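Local coordinates for protein glutathione S-transferase delta (PDB 3VK9) that probably conjugates glutathione to electrophilic compounds, as a homodimeric delta-class transferase of the silkmoth, at residues Tyr100-Thr105 with Leu159-Ser164. Residues are numbered along the deposited sequence; the frame is centred on the assembly and turned at random.
Sequences YFDIGT and LSLIAS
A buried carboxylate, Asp-102, joins two helices of the all-helical C-terminal domain of the glutathione transferase fold by bonding to Ser-160 and Ser-164. Residues 100-105 belong to the long helix 89-119, and 159-164 to helix 156-167. The axes of the two short segments approach to 9.6 Å, with their N-to-C directions 31° apart. Asp-102 CG lies anti to the backbone N (chi1 -178°), which carries the carboxylate across to helix 156-167. Each oxygen takes one hydroxyl. Ser-164 OG donates at 2.8 Å to the syn lone pair of Asp-102 OD1. Ser-160 OG donates to Asp-102 OD2 at 2.6 Å, from the anti side and 29° out of the carboxylate plane. The serines sit one helical turn apart and each holds one oxygen, which should limit rotation of the carboxylate. OD2 also forms a salt bridge with Arg-68 of helix 67-78, in the thioredoxin-like N-terminal domain, which ties the two domains together and probably offsets the buried charge. With an alanine here, both serine hydroxyls and Arg-68 would probably lose their carboxylate partner. On the other flank the packing is apolar. Leu-161 and Phe-101 cross at about a right angle. On another face of helix 89-119, Tyr-100 stacks on Tyr-100 of the second subunit. The CD2 methyl of Leu-161 bridges the polar and apolar parts: it lies 3.6 Å from Asp-102 CB and 4.0 Å from Phe-101 CD2.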
# COMPACT_ATOMS: atom_id res chain seq x y z
N TYR A 100 3.12 -3.98 -0.12
CA TYR A 100 2.13 -3.43 -1.04
C TYR A 100 1.12 -4.47 -1.53
O TYR A 100 -0.06 -4.17 -1.71
CB TYR A 100 2.82 -2.68 -2.18
CG TYR A 100 3.39 -1.39 -1.67
CD1 TYR A 100 2.54 -0.31 -1.39
CD2 TYR A 100 4.75 -1.25 -1.41
CE1 TYR A 100 3.02 0.87 -0.91
CE2 TYR A 100 5.25 -0.04 -0.91
CZ TYR A 100 4.37 1.01 -0.67
OH TYR A 100 4.79 2.20 -0.17
N PHE A 101 1.58 -5.70 -1.70
CA PHE A 101 0.69 -6.83 -1.98
C PHE A 101 -0.33 -6.98 -0.84
O PHE A 101 -1.52 -7.18 -1.08
CB PHE A 101 1.50 -8.11 -2.12
CG PHE A 101 0.66 -9.36 -2.12
CD1 PHE A 101 -0.08 -9.73 -3.25
CD2 PHE A 101 0.66 -10.20 -1.01
CE1 PHE A 101 -0.84 -10.90 -3.25
CE2 PHE A 101 -0.10 -11.37 -1.00
CZ PHE A 101 -0.86 -11.72 -2.13
N ASP A 102 0.16 -6.91 0.39
CA ASP A 102 -0.69 -7.01 1.57
C ASP A 102 -1.81 -5.94 1.57
O ASP A 102 -3.00 -6.28 1.59
CB ASP A 102 0.15 -6.91 2.85
CG ASP A 102 -0.69 -7.06 4.11
OD1 ASP A 102 -1.65 -7.88 4.09
OD2 ASP A 102 -0.39 -6.35 5.11
N ILE A 103 -1.44 -4.67 1.54
CA ILE A 103 -2.47 -3.62 1.61
C ILE A 103 -3.38 -3.54 0.36
O ILE A 103 -4.59 -3.45 0.48
CB ILE A 103 -1.86 -2.22 1.90
CG1 ILE A 103 -2.98 -1.21 2.18
CG2 ILE A 103 -0.96 -1.77 0.74
CD1 ILE A 103 -2.50 0.15 2.73
N GLY A 104 -2.78 -3.59 -0.82
CA GLY A 104 -3.51 -3.34 -2.06
C GLY A 104 -4.23 -4.53 -2.65
O GLY A 104 -5.17 -4.39 -3.43
N THR A 105 -3.80 -5.72 -2.26
CA THR A 105 -4.37 -6.92 -2.84
C THR A 105 -5.00 -7.85 -1.80
O THR A 105 -6.22 -8.00 -1.78
CB THR A 105 -3.34 -7.70 -3.68
OG1 THR A 105 -2.85 -6.86 -4.73
CG2 THR A 105 -3.96 -8.97 -4.28
N LEU A 159 5.08 -10.36 9.18
CA LEU A 159 4.29 -9.93 10.33
C LEU A 159 3.01 -9.18 9.90
O LEU A 159 1.94 -9.38 10.46
CB LEU A 159 5.15 -9.07 11.26
CG LEU A 159 6.45 -9.70 11.79
CD1 LEU A 159 7.20 -8.72 12.74
CD2 LEU A 159 6.17 -11.01 12.49
N SER A 160 3.15 -8.32 8.91
CA SER A 160 1.99 -7.61 8.37
C SER A 160 1.05 -8.59 7.67
O SER A 160 -0.16 -8.56 7.88
CB SER A 160 2.44 -6.50 7.41
OG SER A 160 1.34 -5.77 6.93
N LEU A 161 1.61 -9.47 6.84
CA LEU A 161 0.78 -10.43 6.12
C LEU A 161 0.09 -11.43 7.04
O LEU A 161 -1.04 -11.84 6.78
CB LEU A 161 1.58 -11.17 5.03
CG LEU A 161 1.61 -10.49 3.65
CD1 LEU A 161 2.70 -11.07 2.73
CD2 LEU A 161 0.24 -10.52 2.95
N ILE A 162 0.76 -11.83 8.12
CA ILE A 162 0.13 -12.79 8.98
C ILE A 162 -0.99 -12.14 9.77
O ILE A 162 -2.02 -12.76 10.00
CB ILE A 162 1.11 -13.61 9.87
CG1 ILE A 162 0.40 -14.89 10.35
CG2 ILE A 162 1.60 -12.80 11.05
CD1 ILE A 162 1.33 -16.00 10.78
N ALA A 163 -0.83 -10.87 10.14
CA ALA A 163 -1.92 -10.16 10.81
C ALA A 163 -3.16 -10.12 9.91
O ALA A 163 -4.29 -10.31 10.38
CB ALA A 163 -1.50 -8.76 11.22
N SER A 164 -2.94 -9.89 8.62
CA SER A 164 -4.05 -9.94 7.64
C SER A 164 -4.61 -11.36 7.48
O SER A 164 -5.79 -11.60 7.75
CB SER A 164 -3.58 -9.40 6.29
OG SER A 164 -3.18 -8.06 6.41